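Local coordinates for protein dermonecrotic toxin (Pasteurella multocida, PDB 2EBF) that acts as a dermonecrotic, osteolytic and strongly mitogenic toxin associated with severe atrophic rhinitis in pigs, of which this chain is the C-terminal region, at residues A198-V203 with K253-E258; I207-V212 with I257-Y262; D214-N219 with G232-L237. One frame throughout, in Å; residues are numbered along the deposited sequence.

Contact 1: A198-V203 with K253-E258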
loop_
_atom_site.group_PDB
_atom_site.type_symbol
_atom_site.label_atom_id
_atom_site.label_comp_id
_atom_site.label_asym_id
_atom_site.label_seq_id
_atom_site.Cartn_x
_atom_site.Cartn_y
_atom_site.Cartn_z
ATOM N N ALA A 198 1.850 35.057 3.962
ATOM C CA ALA A 198 3.144 35.532 3.457
ATOM C C ALA A 198 4.049 34.386 3.011
ATOM O O ALA A 198 4.824 34.535 2.065
ATOM C CB ALA A 198 3.846 36.391 4.500
ATOM N N ILE A 199 3.954 33.246 3.698
ATOM C CA ILE A 199 4.697 32.044 3.312
ATOM C C ILE A 199 4.299 31.602 1.903
ATOM O O ILE A 199 3.110 31.481 1.591
ATOM C CB ILE A 199 4.522 30.893 4.341
ATOM C CG1 ILE A 199 5.514 31.056 5.493
ATOM C CG2 ILE A 199 4.751 29.539 3.699
ATOM C CD1 ILE A 199 4.932 31.683 6.715
ATOM N N ASP A 200 5.305 31.380 1.058
ATOM C CA ASP A 200 5.084 31.099 -0.361
ATOM C C ASP A 200 5.522 29.688 -0.779
ATOM O O ASP A 200 5.557 29.364 -1.972
ATOM C CB ASP A 200 5.755 32.180 -1.235
ATOM C CG ASP A 200 7.281 32.185 -1.119
ATOM O OD1 ASP A 200 7.944 32.637 -2.080
ATOM O OD2 ASP A 200 7.819 31.745 -0.078
ATOM N N PHE A 201 5.854 28.859 0.209
ATOM C CA PHE A 201 6.174 27.452 -0.025
ATOM C C PHE A 201 5.236 26.552 0.790
ATOM O O PHE A 201 4.687 27.002 1.796
ATOM C CB PHE A 201 7.652 27.155 0.289
ATOM C CG PHE A 201 8.090 27.554 1.682
ATOM C CD1 PHE A 201 7.857 26.717 2.774
ATOM C CD2 PHE A 201 8.769 28.752 1.894
ATOM C CE1 PHE A 201 8.270 27.078 4.059
ATOM C CE2 PHE A 201 9.188 29.121 3.176
ATOM C CZ PHE A 201 8.937 28.282 4.258
ATOM N N PRO A 202 5.011 25.298 0.332
ATOM C CA PRO A 202 4.306 24.335 1.180
ATOM C C PRO A 202 5.101 24.073 2.454
ATOM O O PRO A 202 6.285 23.739 2.388
ATOM C CB PRO A 202 4.251 23.065 0.317
ATOM C CG PRO A 202 4.448 23.535 -1.082
ATOM C CD PRO A 202 5.355 24.722 -0.982
ATOM N N VAL A 203 4.452 24.248 3.602
ATOM C CA VAL A 203 5.094 24.025 4.898
ATOM C C VAL A 203 4.951 22.573 5.357
ATOM O O VAL A 203 3.865 21.986 5.292
ATOM C CB VAL A 203 4.535 24.975 5.988
ATOM C CG1 VAL A 203 5.231 24.735 7.321
ATOM C CG2 VAL A 203 4.708 26.429 5.575
ATOM N N LYS A 253 13.937 27.438 1.984
ATOM C CA LYS A 253 12.539 27.221 2.371
ATOM C C LYS A 253 12.381 27.222 3.896
ATOM O O LYS A 253 11.724 26.355 4.474
ATOM C CB LYS A 253 11.990 25.925 1.755
ATOM C CG LYS A 253 12.079 25.859 0.236
ATOM C CD LYS A 253 11.803 24.449 -0.270
ATOM C CE LYS A 253 12.253 24.278 -1.720
ATOM N NZ LYS A 253 12.154 22.858 -2.164
ATOM N N CYS A 254 13.008 28.200 4.537
ATOM C CA CYS A 254 12.853 28.426 5.965
ATOM C C CYS A 254 12.598 29.905 6.181
ATOM O O CYS A 254 13.339 30.749 5.669
ATOM C CB CYS A 254 14.109 28.008 6.725
ATOM S SG CYS A 254 14.542 26.279 6.571
ATOM N N ARG A 255 11.537 30.216 6.921
ATOM C CA ARG A 255 11.212 31.600 7.229
ATOM C C ARG A 255 10.688 31.744 8.651
ATOM O O ARG A 255 9.945 30.886 9.138
ATOM C CB ARG A 255 10.191 32.160 6.237
ATOM C CG ARG A 255 10.294 33.672 6.052
ATOM C CD ARG A 255 9.079 34.262 5.354
ATOM N NE ARG A 255 8.860 33.698 4.023
ATOM C CZ ARG A 255 7.889 34.075 3.194
ATOM N NH1 ARG A 255 7.038 35.034 3.547
ATOM N NH2 ARG A 255 7.769 33.494 2.006
ATOM N N ILE A 256 11.095 32.828 9.310
ATOM C CA ILE A 256 10.553 33.191 10.618
ATOM C C ILE A 256 9.558 34.333 10.456
ATOM O O ILE A 256 9.862 35.351 9.829
ATOM C CB ILE A 256 11.656 33.582 11.636
ATOM C CG1 ILE A 256 12.619 32.413 11.856
ATOM C CG2 ILE A 256 11.034 34.015 12.973
ATOM C CD1 ILE A 256 13.942 32.808 12.482
ATOM N N ILE A 257 8.362 34.144 11.004
ATOM C CA ILE A 257 7.360 35.196 11.069
ATOM C C ILE A 257 6.819 35.244 12.489
ATOM O O ILE A 257 6.289 34.249 12.988
ATOM C CB ILE A 257 6.200 34.981 10.058
ATOM C CG1 ILE A 257 6.704 35.145 8.620
ATOM C CG2 ILE A 257 5.045 35.950 10.339
ATOM C CD1 ILE A 257 5.643 34.962 7.545
ATOM N N GLU A 258 6.983 36.400 13.135
ATOM C CA GLU A 258 6.449 36.651 14.474
ATOM C C GLU A 258 6.713 35.498 15.446
ATOM O O GLU A 258 5.775 34.880 15.953
ATOM C CB GLU A 258 4.945 36.957 14.410
ATOM C CG GLU A 258 4.596 38.337 13.864
ATOM C CD GLU A 258 3.121 38.671 14.026
ATOM O OE1 GLU A 258 2.804 39.656 14.734
ATOM O OE2 GLU A 258 2.277 37.943 13.455
#

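Contact 2: I207-V212 with I257-Y262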
loop_
_atom_site.group_PDB
_atom_site.type_symbol
_atom_site.label_atom_id
_atom_site.label_comp_id
_atom_site.label_asym_id
_atom_site.label_seq_id
_atom_site.Cartn_x
_atom_site.Cartn_y
_atom_site.Cartn_z
ATOM N N ILE A 207 8.119 25.274 14.030
ATOM C CA ILE A 207 8.468 25.482 15.423
ATOM C C ILE A 207 7.701 26.738 15.840
ATOM O O ILE A 207 8.005 27.850 15.391
ATOM C CB ILE A 207 10.002 25.629 15.637
ATOM C CG1 ILE A 207 10.715 24.278 15.477
ATOM C CG2 ILE A 207 10.298 26.163 17.033
ATOM C CD1 ILE A 207 10.762 23.722 14.058
ATOM N N GLU A 208 6.683 26.537 16.674
ATOM C CA GLU A 208 5.724 27.585 17.015
ATOM C C GLU A 208 6.358 28.712 17.837
ATOM O O GLU A 208 6.136 29.888 17.559
ATOM C CB GLU A 208 4.522 26.977 17.751
ATOM C CG GLU A 208 3.450 27.983 18.155
ATOM C CD GLU A 208 2.147 27.335 18.594
ATOM O OE1 GLU A 208 2.147 26.133 18.933
ATOM O OE2 GLU A 208 1.113 28.037 18.602
ATOM N N ASP A 209 7.142 28.340 18.844
ATOM C CA ASP A 209 7.824 29.312 19.692
ATOM C C ASP A 209 9.336 29.151 19.583
ATOM O O ASP A 209 9.913 28.198 20.108
ATOM C CB ASP A 209 7.363 29.166 21.147
ATOM C CG ASP A 209 7.811 30.320 22.032
ATOM O OD1 ASP A 209 7.214 30.481 23.114
ATOM O OD2 ASP A 209 8.746 31.067 21.663
ATOM N N ILE A 210 9.964 30.111 18.913
ATOM C CA ILE A 210 11.411 30.131 18.690
ATOM C C ILE A 210 12.267 30.085 19.975
ATOM O O ILE A 210 13.410 29.618 19.946
ATOM C CB ILE A 210 11.793 31.349 17.778
ATOM C CG1 ILE A 210 11.424 31.066 16.312
ATOM C CG2 ILE A 210 13.254 31.736 17.894
ATOM C CD1 ILE A 210 11.564 29.624 15.897
ATOM N N SER A 211 11.705 30.551 21.090
ATOM C CA SER A 211 12.402 30.555 22.384
ATOM C C SER A 211 12.832 29.163 22.854
ATOM O O SER A 211 13.717 29.037 23.697
ATOM C CB SER A 211 11.547 31.235 23.464
ATOM O OG SER A 211 10.484 30.398 23.889
ATOM N N VAL A 212 12.193 28.128 22.308
ATOM C CA VAL A 212 12.539 26.728 22.588
ATOM C C VAL A 212 14.012 26.433 22.257
ATOM O O VAL A 212 14.625 25.531 22.835
ATOM C CB VAL A 212 11.603 25.749 21.819
ATOM C CG1 VAL A 212 11.912 24.307 22.176
ATOM C CG2 VAL A 212 10.146 26.034 22.144
ATOM N N ILE A 257 8.362 34.144 11.004
ATOM C CA ILE A 257 7.360 35.196 11.069
ATOM C C ILE A 257 6.819 35.244 12.489
ATOM O O ILE A 257 6.289 34.249 12.988
ATOM C CB ILE A 257 6.200 34.981 10.058
ATOM C CG1 ILE A 257 6.704 35.145 8.620
ATOM C CG2 ILE A 257 5.045 35.950 10.339
ATOM C CD1 ILE A 257 5.643 34.962 7.545
ATOM N N GLU A 258 6.983 36.400 13.135
ATOM C CA GLU A 258 6.449 36.651 14.474
ATOM C C GLU A 258 6.713 35.498 15.446
ATOM O O GLU A 258 5.775 34.880 15.953
ATOM C CB GLU A 258 4.945 36.957 14.410
ATOM C CG GLU A 258 4.596 38.337 13.864
ATOM C CD GLU A 258 3.121 38.671 14.026
ATOM O OE1 GLU A 258 2.804 39.656 14.734
ATOM O OE2 GLU A 258 2.277 37.943 13.455
ATOM N N ASN A 259 7.990 35.204 15.686
ATOM C CA ASN A 259 8.400 34.215 16.698
ATOM C C ASN A 259 8.163 32.739 16.326
ATOM O O ASN A 259 8.411 31.841 17.135
ATOM C CB ASN A 259 7.776 34.548 18.066
ATOM C CG ASN A 259 8.466 33.839 19.220
ATOM O OD1 ASN A 259 7.844 33.049 19.933
ATOM N ND2 ASN A 259 9.753 34.116 19.408
ATOM N N SER A 260 7.691 32.496 15.104
ATOM C CA SER A 260 7.498 31.132 14.605
ATOM C C SER A 260 8.390 30.841 13.402
ATOM O O SER A 260 8.528 31.678 12.508
ATOM C CB SER A 260 6.030 30.883 14.245
ATOM O OG SER A 260 5.200 30.943 15.394
ATOM N N LEU A 261 8.982 29.646 13.390
ATOM C CA LEU A 261 9.825 29.191 12.283
ATOM C C LEU A 261 9.089 28.162 11.428
ATOM O O LEU A 261 8.571 27.169 11.941
ATOM C CB LEU A 261 11.129 28.599 12.818
ATOM C CG LEU A 261 12.061 27.794 11.909
ATOM C CD1 LEU A 261 12.786 28.686 10.919
ATOM C CD2 LEU A 261 13.052 27.015 12.754
ATOM N N TYR A 262 9.061 28.419 10.124
ATOM C CA TYR A 262 8.365 27.578 9.158
ATOM C C TYR A 262 9.382 26.953 8.218
ATOM O O TYR A 262 10.230 27.654 7.656
ATOM C CB TYR A 262 7.360 28.415 8.365
ATOM C CG TYR A 262 6.318 29.081 9.235
ATOM C CD1 TYR A 262 6.580 30.294 9.880
ATOM C CD2 TYR A 262 5.073 28.496 9.421
ATOM C CE1 TYR A 262 5.622 30.899 10.689
ATOM C CE2 TYR A 262 4.110 29.089 10.228
ATOM C CZ TYR A 262 4.388 30.291 10.856
ATOM O OH TYR A 262 3.425 30.868 11.651
#

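Contact 3: D214-N219 with G232-L237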
loop_
_atom_site.group_PDB
_atom_site.type_symbol
_atom_site.label_atom_id
_atom_site.label_comp_id
_atom_site.label_asym_id
_atom_site.label_seq_id
_atom_site.Cartn_x
_atom_site.Cartn_y
_atom_site.Cartn_z
ATOM N N ASP A 214 16.449 28.349 22.968
ATOM C CA ASP A 214 17.249 28.843 24.088
ATOM C C ASP A 214 17.181 27.889 25.274
ATOM O O ASP A 214 17.954 28.012 26.224
ATOM C CB ASP A 214 16.783 30.238 24.497
ATOM C CG ASP A 214 16.832 31.227 23.350
ATOM O OD1 ASP A 214 17.635 31.028 22.412
ATOM O OD2 ASP A 214 16.062 32.207 23.380
ATOM N N LYS A 215 16.256 26.936 25.203
ATOM C CA LYS A 215 16.077 25.952 26.261
ATOM C C LYS A 215 17.074 24.802 26.165
ATOM O O LYS A 215 17.264 24.061 27.131
ATOM C CB LYS A 215 14.644 25.407 26.254
ATOM C CG LYS A 215 13.663 26.150 27.161
ATOM C CD LYS A 215 13.115 27.423 26.521
ATOM C CE LYS A 215 11.778 27.824 27.146
ATOM N NZ LYS A 215 11.349 29.189 26.716
ATOM N N ILE A 216 17.704 24.652 25.001
ATOM C CA ILE A 216 18.639 23.545 24.771
ATOM C C ILE A 216 20.015 23.802 25.396
ATOM O O ILE A 216 20.400 24.950 25.622
ATOM C CB ILE A 216 18.775 23.177 23.262
ATOM C CG1 ILE A 216 19.355 24.341 22.459
ATOM C CG2 ILE A 216 17.422 22.721 22.699
ATOM C CD1 ILE A 216 19.904 23.947 21.107
ATOM N N GLN A 217 20.737 22.716 25.664
ATOM C CA GLN A 217 22.010 22.754 26.388
ATOM C C GLN A 217 23.130 23.517 25.669
ATOM O O GLN A 217 23.848 24.302 26.297
ATOM C CB GLN A 217 22.462 21.326 26.712
ATOM C CG GLN A 217 23.572 21.233 27.751
ATOM C CD GLN A 217 23.712 19.836 28.338
ATOM O OE1 GLN A 217 22.727 19.107 28.490
ATOM N NE2 GLN A 217 24.941 19.461 28.680
ATOM N N THR A 218 23.271 23.285 24.366
ATOM C CA THR A 218 24.367 23.860 23.582
ATOM C C THR A 218 24.156 25.347 23.278
ATOM O O THR A 218 23.103 25.751 22.773
ATOM C CB THR A 218 24.601 23.068 22.266
ATOM O OG1 THR A 218 24.725 21.671 22.561
ATOM C CG2 THR A 218 25.866 23.543 21.548
ATOM N N ASN A 219 25.163 26.152 23.608
ATOM C CA ASN A 219 25.174 27.566 23.264
ATOM C C ASN A 219 25.897 27.771 21.943
ATOM O O ASN A 219 27.087 28.097 21.913
ATOM C CB ASN A 219 25.842 28.393 24.366
ATOM C CG ASN A 219 25.017 28.457 25.635
ATOM O OD1 ASN A 219 23.795 28.626 25.594
ATOM N ND2 ASN A 219 25.687 28.335 26.776
ATOM N N GLY A 232 23.538 36.861 21.815
ATOM C CA GLY A 232 23.610 36.232 23.136
ATOM C C GLY A 232 22.734 35.017 23.406
ATOM O O GLY A 232 22.690 34.526 24.539
ATOM N N SER A 233 22.034 34.527 22.381
ATOM C CA SER A 233 21.206 33.318 22.513
ATOM C C SER A 233 21.109 32.541 21.195
ATOM O O SER A 233 21.459 33.063 20.132
ATOM C CB SER A 233 19.807 33.657 23.044
ATOM O OG SER A 233 19.074 34.441 22.118
ATOM N N ASN A 234 20.639 31.294 21.276
ATOM C CA ASN A 234 20.431 30.465 20.086
ATOM C C ASN A 234 19.371 31.072 19.174
ATOM O O ASN A 234 19.583 31.202 17.971
ATOM C CB ASN A 234 20.061 29.029 20.466
ATOM C CG ASN A 234 21.221 28.262 21.076
ATOM O OD1 ASN A 234 22.390 28.566 20.830
ATOM N ND2 ASN A 234 20.903 27.256 21.874
ATOM N N SER A 235 18.249 31.474 19.768
ATOM C CA SER A 235 17.156 32.117 19.036
ATOM C C SER A 235 17.559 33.438 18.374
ATOM O O SER A 235 16.914 33.878 17.419
ATOM C CB SER A 235 15.953 32.333 19.958
ATOM O OG SER A 235 16.269 33.207 21.026
ATOM N N ALA A 236 18.623 34.060 18.881
ATOM C CA ALA A 236 19.161 35.294 18.306
ATOM C C ALA A 236 20.024 35.039 17.063
ATOM O O ALA A 236 20.068 35.874 16.154
ATOM C CB ALA A 236 19.943 36.073 19.351
ATOM N N LEU A 237 20.708 33.893 17.038
ATOM C CA LEU A 237 21.495 33.455 15.875
ATOM C C LEU A 237 20.617 33.192 14.659
ATOM O O LEU A 237 21.019 33.438 13.518
ATOM C CB LEU A 237 22.234 32.152 16.183
ATOM C CG LEU A 237 23.419 32.059 17.137
ATOM C CD1 LEU A 237 23.903 30.632 17.128
ATOM C CD2 LEU A 237 24.555 33.004 16.735
#

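Contact 1: A198-V203 with K253-E258
The F201 ring is sandwiched: K253 lies over one face, while I199 CG2, from the ring's own loop, sits 4.2 Å above the plane over the centre of the opposite face. On the K253 side CB stands 4.2 Å from the F201 ring centroid and only 8° off its normal, the geometry of a CH-pi contact, and the backbone N of R255 lies near the ring plane at the edge. The second flat group, the R255 guanidinium, carries I199 CA over one face, offset toward its rim, and takes both of its oxygen partners at the edge. The setting is a three-stranded antiparallel sheet in the C2 region of the toxin: 254-257 is an outermost strand, and the irregular segment 198-203, just ahead of strand 205-207, runs past it in nearly the reverse direction, 157° apart, with no backbone-to-backbone bond between them.

The polar link comes from the R255 side chain. It extends from the strand and bends at chi3, bringing the guanidinium alongside the loop. NH2 forms a salt bridge with D200 OD2 at 2.7 Å, the carboxylate and guanidinium planes being turned 64° apart rather than lying flat together. The carbonyl O of A198 is approached by both terminal nitrogens of R255, NH1 at 2.7 Å and NH2 at a longer distance; both bonds are weak. One cation thus spans two points of the loop and should restrict rotation of the guanidinium.

Further along the strand I257, which also touches P196, closes the apolar end. Its CD1 meets A198 CB at 3.8 Å and, crossing obliquely, I199 CD1 at a tight 3.5 Å.

Contact 2: I207-V212 with I257-Y262
Unusually, the tight turn of a beta-hairpin is itself gripped by the segment 207-212 that runs alongside: the carbonyl O of N259, inside the type I' turn from I257 to S260, accepts a bond from I210 N (2.9 Å), the donor tilted 18° from the carbonyl plane. The hairpin joins strands 254-257 and 260-263 of a three-stranded antiparallel sheet. Strand 205-207 lies on the far side of 260-263, where I207 and L261 form a hydrogen-bonded pair: each backbone N bonds the other's O at 2.9 Å, which fixes the register.

Beyond that pair segment 207-212 leaves the sheet, and the pairing becomes irregular: one bond comes from a side-chain hydroxyl, and one, from I210 N, runs between backbones. S260 OG, anti to its own carbonyl carbon (chi1 -65°), donates to E208 O at 2.6 Å, in the carbonyl plane and on a lone pair. The next turn of the chain is shaped by D209: its OD2 accepts from S211 N, an Asx turn, with the donor 41° out of the carboxylate plane.

Apolar atoms complete the contact on the side facing helices 234-248 and 288-300. I207 and L261 point to the same face of the sheet, their tips meeting loosely, and L261 also packs on L242 and F292. I210 also touches the N259 carbonyl with its side chain: CG1 lies 3.2 Å from N259 O. The same side chain crosses that of L261 at about a right angle, and I210 CD1 comes to 3.3 Å from L261 CB, closer than usual carbon contact.

Contact 3: D214-N219 with G232-L237
From D214 a short side chain reaches the first turn of helix 234-248, meeting S233 on the way and S235 at its end. D214 CB leaves a loop and CG, anti to the carbonyl carbon of D214, lies 3.1 Å from S235 OG. The two oxygens then divide the work. OD1 accepts from the backbone N of S235 at 2.8 Å in a nearly straight bond, and OD2 accepts from S235 OG at 2.6 Å. Each oxygen uses its syn lone pair, so the carboxylate meets S235 as a two-pronged acceptor, backbone on one prong and hydroxyl on the other. S233, at the N-cap position, brings its CB to 3.5 Å from D214 OD1, and its OG donates to S235 OG within the helix start.

A second bridge runs the opposite way, from the helix to the loop. N234 sends its ND2 to T218 O at 2.8 Å; the N-H...O angle is 169°, and the acceptor lies only 5° out of the amide plane. This nearly straight, coplanar bond defines the direction of the amide. The same ND2 also bonds F213 O, and OD1 receives a weak bond from the backbone N of Y220, so the amide links three points of the loop. I216 packs obliquely against it, CG1 lying 3.4 Å from N234 ND2, while its flank rests on helix 288-300 at M295 and V299.

Side chains thus tie the loop to the start of helix 234-248, whose N-cap position is S233. The D214 carboxylate, beside the helix N-terminus, would probably be favoured by the helix dipole; ND2 of the buried N234 is satisfied by two backbone carbonyls, and its OD1 takes a weak bond.

All three contacts lie in the C2 family region. Contacts 1 and 2 share I257 and E258 and reach the same antiparallel sheet, ordered 205-207, 260-263, 254-257; their centres are about 11 Å apart. The centre of contact 3 is about 13 Å from that of contact 2 and about 21 Å from that of contact 1. Along the chain the first segments follow as 198-203, 207-212 and 214-219, then 232-237 precedes the hairpin, so contact 3 falls within the span bracketed by the other two. I210 CG2 touches S235 CB, joining contacts 2 and 3. Together they connect the loops on both sides of strand 205-207, the start of helix 234-248 and the three-stranded sheet.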